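Local coordinates for hypothetical protein TT1380 (Thermus thermophilus, PDB 1IUJ), which is of unestablished function but binds zinc and may act as a monooxygenase of the antibiotic biosynthesis type, at residues Asp30-Phe35 and Thr66-Phe71; Glu20-Arg25 and Asn38-Pro43. All coordinates share one frame; numbering follows the deposited sequence.

Contact 1 (Asp30-Phe35 and Thr66-Phe71). With ZN (zinc ion), chain D.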
loop_
_atom_site.group_PDB
_atom_site.type_symbol
_atom_site.label_atom_id
_atom_site.label_comp_id
_atom_site.label_asym_id
_atom_site.label_seq_id
_atom_site.Cartn_x
_atom_site.Cartn_y
_atom_site.Cartn_z
ATOM N N ASP B 30 9.708 -1.109 15.914
ATOM C CA ASP B 30 10.835 -0.210 15.564
ATOM C C ASP B 30 12.261 -0.782 15.629
ATOM O O ASP B 30 13.104 -0.472 14.773
ATOM C CB ASP B 30 10.771 1.085 16.385
ATOM C CG ASP B 30 9.782 2.083 15.812
ATOM O OD1 ASP B 30 9.589 3.160 16.427
ATOM O OD2 ASP B 30 9.144 1.890 14.754
ATOM N N ARG B 31 12.549 -1.591 16.638
ATOM C CA ARG B 31 13.908 -2.095 16.803
ATOM C C ARG B 31 14.105 -3.374 16.002
ATOM O O ARG B 31 15.190 -3.959 16.002
ATOM C CB ARG B 31 14.231 -2.316 18.283
ATOM C CG ARG B 31 15.077 -1.201 18.899
ATOM C CD ARG B 31 14.727 -0.866 20.347
ATOM N NE ARG B 31 15.865 -1.035 21.246
ATOM C CZ ARG B 31 15.939 -0.522 22.473
ATOM N NH1 ARG B 31 14.946 0.213 22.951
ATOM N NH2 ARG B 31 17.016 -0.735 23.222
ATOM N N MET B 32 13.046 -3.814 15.318
ATOM C CA MET B 32 13.068 -5.127 14.694
ATOM C C MET B 32 14.092 -5.199 13.572
ATOM O O MET B 32 14.139 -4.339 12.705
ATOM C CB MET B 32 11.673 -5.556 14.198
ATOM C CG MET B 32 10.649 -5.829 15.296
ATOM S SD MET B 32 11.190 -7.045 16.496
ATOM C CE MET B 32 11.715 -8.467 15.395
ATOM N N PRO B 33 14.958 -6.200 13.624
ATOM C CA PRO B 33 15.907 -6.426 12.537
ATOM C C PRO B 33 15.213 -6.387 11.180
ATOM O O PRO B 33 14.203 -7.072 10.997
ATOM C CB PRO B 33 16.403 -7.842 12.814
ATOM C CG PRO B 33 16.359 -7.933 14.312
ATOM C CD PRO B 33 15.164 -7.134 14.752
ATOM N N GLY B 34 15.736 -5.595 10.254
ATOM C CA GLY B 34 15.202 -5.602 8.897
ATOM C C GLY B 34 13.942 -4.776 8.736
ATOM O O GLY B 34 13.426 -4.625 7.616
ATOM N N PHE B 35 13.424 -4.228 9.834
ATOM C CA PHE B 35 12.283 -3.296 9.725
ATOM C C PHE B 35 12.753 -2.011 9.048
ATOM O O PHE B 35 13.788 -1.427 9.426
ATOM C CB PHE B 35 11.683 -2.978 11.108
ATOM C CG PHE B 35 10.704 -1.837 11.104
ATOM C CD1 PHE B 35 9.400 -2.040 10.680
ATOM C CD2 PHE B 35 11.073 -0.556 11.513
ATOM C CE1 PHE B 35 8.452 -0.986 10.647
ATOM C CE2 PHE B 35 10.137 0.504 11.501
ATOM C CZ PHE B 35 8.829 0.298 11.061
ATOM N N THR B 66 7.045 -12.129 12.878
ATOM C CA THR B 66 5.808 -12.825 13.260
ATOM C C THR B 66 6.000 -13.825 14.390
ATOM O O THR B 66 5.055 -14.139 15.082
ATOM C CB THR B 66 5.097 -13.544 12.085
ATOM O OG1 THR B 66 5.939 -14.614 11.585
ATOM C CG2 THR B 66 4.849 -12.595 10.889
ATOM N N GLU B 67 7.229 -14.310 14.572
ATOM C CA GLU B 67 7.515 -15.270 15.613
ATOM C C GLU B 67 8.036 -14.646 16.908
ATOM O O GLU B 67 8.343 -15.388 17.838
ATOM C CB GLU B 67 8.479 -16.323 15.076
ATOM C CG GLU B 67 7.779 -17.186 14.012
ATOM C CD GLU B 67 8.707 -18.116 13.256
ATOM O OE1 GLU B 67 9.910 -18.185 13.523
ATOM O OE2 GLU B 67 8.190 -18.733 12.301
ATOM N N SER B 68 8.058 -13.317 16.976
ATOM C CA SER B 68 8.685 -12.592 18.090
ATOM C C SER B 68 7.739 -12.253 19.231
ATOM O O SER B 68 6.548 -12.080 19.048
ATOM C CB SER B 68 9.324 -11.304 17.550
ATOM O OG SER B 68 8.370 -10.297 17.269
ATOM N N PRO B 69 8.281 -12.113 20.434
ATOM C CA PRO B 69 7.480 -11.634 21.550
ATOM C C PRO B 69 6.941 -10.225 21.318
ATOM O O PRO B 69 5.831 -9.993 21.761
ATOM C CB PRO B 69 8.458 -11.702 22.746
ATOM C CG PRO B 69 9.789 -11.726 22.143
ATOM C CD PRO B 69 9.673 -12.414 20.828
ATOM N N ALA B 70 7.674 -9.346 20.616
ATOM C CA ALA B 70 7.168 -8.013 20.243
ATOM C C ALA B 70 5.872 -8.113 19.422
ATOM O O ALA B 70 4.910 -7.362 19.642
ATOM C CB ALA B 70 8.238 -7.249 19.462
ATOM N N PHE B 71 5.838 -9.035 18.468
ATOM C CA PHE B 71 4.629 -9.143 17.638
ATOM C C PHE B 71 3.444 -9.598 18.490
ATOM O O PHE B 71 2.325 -9.065 18.376
ATOM C CB PHE B 71 4.932 -10.125 16.512
ATOM C CG PHE B 71 3.748 -10.515 15.661
ATOM C CD1 PHE B 71 3.691 -10.038 14.381
ATOM C CD2 PHE B 71 2.737 -11.372 16.120
ATOM C CE1 PHE B 71 2.608 -10.390 13.556
ATOM C CE2 PHE B 71 1.668 -11.720 15.294
ATOM C CZ PHE B 71 1.628 -11.215 14.015
HETATM ZN ZN ZN D . 10.952 -19.728 12.949
#

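Contact 2 (Glu20-Arg25 and Asn38-Pro43)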
loop_
_atom_site.group_PDB
_atom_site.type_symbol
_atom_site.label_atom_id
_atom_site.label_comp_id
_atom_site.label_asym_id
_atom_site.label_seq_id
_atom_site.Cartn_x
_atom_site.Cartn_y
_atom_site.Cartn_z
ATOM N N GLU B 20 -5.229 4.530 18.130
ATOM C CA GLU B 20 -4.561 4.689 19.427
ATOM C C GLU B 20 -3.904 3.369 19.766
ATOM O O GLU B 20 -2.737 3.329 20.154
ATOM C CB GLU B 20 -5.594 5.051 20.512
ATOM C CG GLU B 20 -5.181 6.142 21.505
ATOM C CD GLU B 20 -6.368 6.738 22.291
ATOM O OE1 GLU B 20 -6.149 7.317 23.394
ATOM O OE2 GLU B 20 -7.530 6.624 21.828
ATOM N N ALA B 21 -4.650 2.282 19.573
ATOM C CA ALA B 21 -4.131 0.939 19.777
ATOM C C ALA B 21 -2.972 0.627 18.820
ATOM O O ALA B 21 -1.947 0.082 19.238
ATOM C CB ALA B 21 -5.254 -0.103 19.661
ATOM N N PHE B 22 -3.099 0.988 17.545
ATOM C CA PHE B 22 -2.025 0.719 16.596
ATOM C C PHE B 22 -0.762 1.595 16.681
ATOM O O PHE B 22 0.308 1.239 16.150
ATOM C CB PHE B 22 -2.495 0.645 15.150
ATOM C CG PHE B 22 -1.575 -0.170 14.326
ATOM C CD1 PHE B 22 -1.932 -1.447 13.907
ATOM C CD2 PHE B 22 -0.277 0.301 14.059
ATOM C CE1 PHE B 22 -1.025 -2.202 13.176
ATOM C CE2 PHE B 22 0.652 -0.458 13.342
ATOM C CZ PHE B 22 0.265 -1.712 12.904
ATOM N N ARG B 23 -0.891 2.742 17.327
ATOM C CA ARG B 23 0.274 3.568 17.601
ATOM C C ARG B 23 1.260 2.757 18.447
ATOM O O ARG B 23 2.490 2.816 18.238
ATOM C CB ARG B 23 -0.178 4.837 18.311
ATOM C CG ARG B 23 0.924 5.828 18.640
ATOM C CD ARG B 23 0.376 7.155 19.106
ATOM N NE ARG B 23 0.566 8.225 18.118
ATOM C CZ ARG B 23 -0.316 8.588 17.178
ATOM N NH1 ARG B 23 -0.010 9.591 16.353
ATOM N NH2 ARG B 23 -1.498 7.973 17.050
ATOM N N GLN B 24 0.714 1.979 19.378
ATOM C CA GLN B 24 1.539 1.105 20.218
ATOM C C GLN B 24 2.245 -0.021 19.451
ATOM O O GLN B 24 3.394 -0.333 19.736
ATOM C CB GLN B 24 0.733 0.571 21.388
ATOM C CG GLN B 24 0.867 1.458 22.613
ATOM C CD GLN B 24 -0.466 1.816 23.212
ATOM O OE1 GLN B 24 -0.856 1.262 24.244
ATOM N NE2 GLN B 24 -1.168 2.756 22.583
ATOM N N ARG B 25 1.576 -0.609 18.461
ATOM C CA ARG B 25 2.166 -1.675 17.663
ATOM C C ARG B 25 3.339 -1.173 16.838
ATOM O O ARG B 25 4.343 -1.879 16.691
ATOM C CB ARG B 25 1.123 -2.300 16.746
ATOM C CG ARG B 25 0.199 -3.253 17.431
ATOM C CD ARG B 25 -0.791 -3.895 16.482
ATOM N NE ARG B 25 -0.192 -4.506 15.290
ATOM C CZ ARG B 25 -0.710 -5.573 14.681
ATOM N NH1 ARG B 25 -1.780 -6.120 15.232
ATOM N NH2 ARG B 25 -0.150 -6.113 13.574
ATOM N N ASN B 38 6.753 1.750 8.767
ATOM C CA ASN B 38 5.353 1.354 8.971
ATOM C C ASN B 38 4.456 2.555 8.723
ATOM O O ASN B 38 4.732 3.646 9.206
ATOM C CB ASN B 38 5.127 0.831 10.405
ATOM C CG ASN B 38 3.694 0.360 10.656
ATOM O OD1 ASN B 38 2.902 1.039 11.342
ATOM N ND2 ASN B 38 3.356 -0.807 10.135
ATOM N N LEU B 39 3.358 2.360 8.003
ATOM C CA LEU B 39 2.377 3.434 7.811
ATOM C C LEU B 39 1.003 2.912 8.125
ATOM O O LEU B 39 0.673 1.768 7.789
ATOM C CB LEU B 39 2.423 3.989 6.397
ATOM C CG LEU B 39 3.769 4.557 5.956
ATOM C CD1 LEU B 39 4.649 3.506 5.262
ATOM C CD2 LEU B 39 3.538 5.755 5.072
ATOM N N VAL B 40 0.206 3.707 8.833
ATOM C CA VAL B 40 -1.177 3.354 9.019
ATOM C C VAL B 40 -2.000 4.311 8.164
ATOM O O VAL B 40 -1.827 5.533 8.223
ATOM C CB VAL B 40 -1.602 3.446 10.493
ATOM C CG1 VAL B 40 -3.071 2.995 10.645
ATOM C CG2 VAL B 40 -0.626 2.643 11.420
ATOM N N LEU B 41 -2.857 3.732 7.341
ATOM C CA LEU B 41 -3.541 4.462 6.264
ATOM C C LEU B 41 -5.044 4.425 6.479
ATOM O O LEU B 41 -5.665 3.369 6.489
ATOM C CB LEU B 41 -3.170 3.821 4.913
ATOM C CG LEU B 41 -1.715 3.765 4.547
ATOM C CD1 LEU B 41 -1.546 3.049 3.219
ATOM C CD2 LEU B 41 -1.068 5.153 4.467
ATOM N N ARG B 42 -5.634 5.608 6.691
ATOM C CA ARG B 42 -7.085 5.722 6.876
ATOM C C ARG B 42 -7.763 5.861 5.509
ATOM O O ARG B 42 -7.312 6.695 4.705
ATOM C CB ARG B 42 -7.412 6.976 7.710
ATOM C CG ARG B 42 -8.902 7.149 8.044
ATOM C CD ARG B 42 -9.195 8.447 8.782
ATOM N NE ARG B 42 -8.752 9.593 8.005
ATOM C CZ ARG B 42 -8.311 10.732 8.534
ATOM N NH1 ARG B 42 -8.280 10.900 9.858
ATOM N NH2 ARG B 42 -7.908 11.710 7.735
ATOM N N PRO B 43 -8.818 5.088 5.247
ATOM C CA PRO B 43 -9.477 5.111 3.936
ATOM C C PRO B 43 -10.199 6.431 3.718
ATOM O O PRO B 43 -10.696 7.028 4.665
ATOM C CB PRO B 43 -10.470 3.957 4.022
ATOM C CG PRO B 43 -10.828 3.878 5.545
ATOM C CD PRO B 43 -9.490 4.151 6.185
#

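Contact 1 (Asp30-Phe35 and Thr66-Phe71)
A helix N-cap meets a beta turn here: the turn M32-F35, which leads from helix 15-29 into strand 35-43, sends M32 against S68 and A70 at the start of helix 69-74. The M32 chain, bent at both chi2 and chi3, divides the contact between its last two atoms. SD lies 4.2 Å from A70 CB, while the terminal CE reaches to 4.2 Å from S68 OG, a van der Waals approach with no hydrogen bond across the gap. Backbone and capping bonds within each segment set the main chain on either side of the contact. On one side, F35 N donates to M32 O at 3.0 Å and closes the type II turn, with G34 taking the positive phi that such a turn needs at its third position. On the other, S68 OG accepts from F71 N at 3.1 Å with an N-H...O angle of 154°, the classic N-cap bond, and is also hydrogen-bonded to W65 O. Next to the cap, E67 leaves the helical conformation as helix 59-66 ends; its side chain, extended beyond CG, carries OE1 to 1.9 Å from a zinc ion, whereas OE2 stays 3.0 Å from the metal. The hydroxyl of S68 is thus engaged with W65 O at the end of helix 59-66 and with F71 N at the start of helix 69-74, and the M32 methyl meets it by van der Waals contact alone.

Contact 2 (Glu20-Arg25 and Asn38-Pro43)
F22, on helix 15-29, packs against N38 and V40 of strand 35-43, a small example of how a helix is seated on a sheet in an alpha+beta fold. The tight part lies along one side of the phenyl ring. V40 CG2 comes to 3.5 Å from F22 CD2 and 3.9 Å from F22 CE2, while N38 OD1 stands 3.4 Å from F22 CE2; both approach the ring obliquely. With chi1 at -155°, F22 holds CG roughly anti to its backbone N and sends the ring toward the strand. The amide of N38 comes from the opposite direction and lies almost parallel to the phenyl plane, the two planes being only 5° apart. Its oxygen meets an aromatic carbon, while ND2 makes a weak hydrogen bond to T54 OG1 on the adjoining strand, which helps explain how a polar side chain is accommodated in this buried place. Over one face of the phenyl ring, R25 CB sits 3.8 Å above the plane near its centre, so the helix itself supplies part of the ring's packing. The loose side is the outer surface of the helix, where E20 and Q24 are exposed; R23, also exposed and pointing away from the strand segment, packs on L99 of the second subunit. V52 of strand 50-56 touches both F22 and N38, and A26 of the helix packs on N38. Residues 39-43 of the strand itself pair antiparallel with a strand of the second subunit, whose L99 also packs on V40, so the strand that carries the contact is itself part of the dimer interface.

In the fold
Contacts 1 and 2 lie in the same layered unit, their centres 16 Å apart. Along the chain their segments alternate: 20-25, 30-35, 38-43, then 66-71. Helix 15-29 and strand 35-43 carry contact 2, and the connection between them supplies the turn of contact 1, which reaches across to helix 69-74. Contact 2 is buried between helix and four-stranded antiparallel sheet; contact 1 lies near the surface and joins helical and loop elements. Both touch the second subunit, with the sheet continuing into it through strand 35-43, consistent with the dimeric alpha+beta barrel clan to which the family belongs.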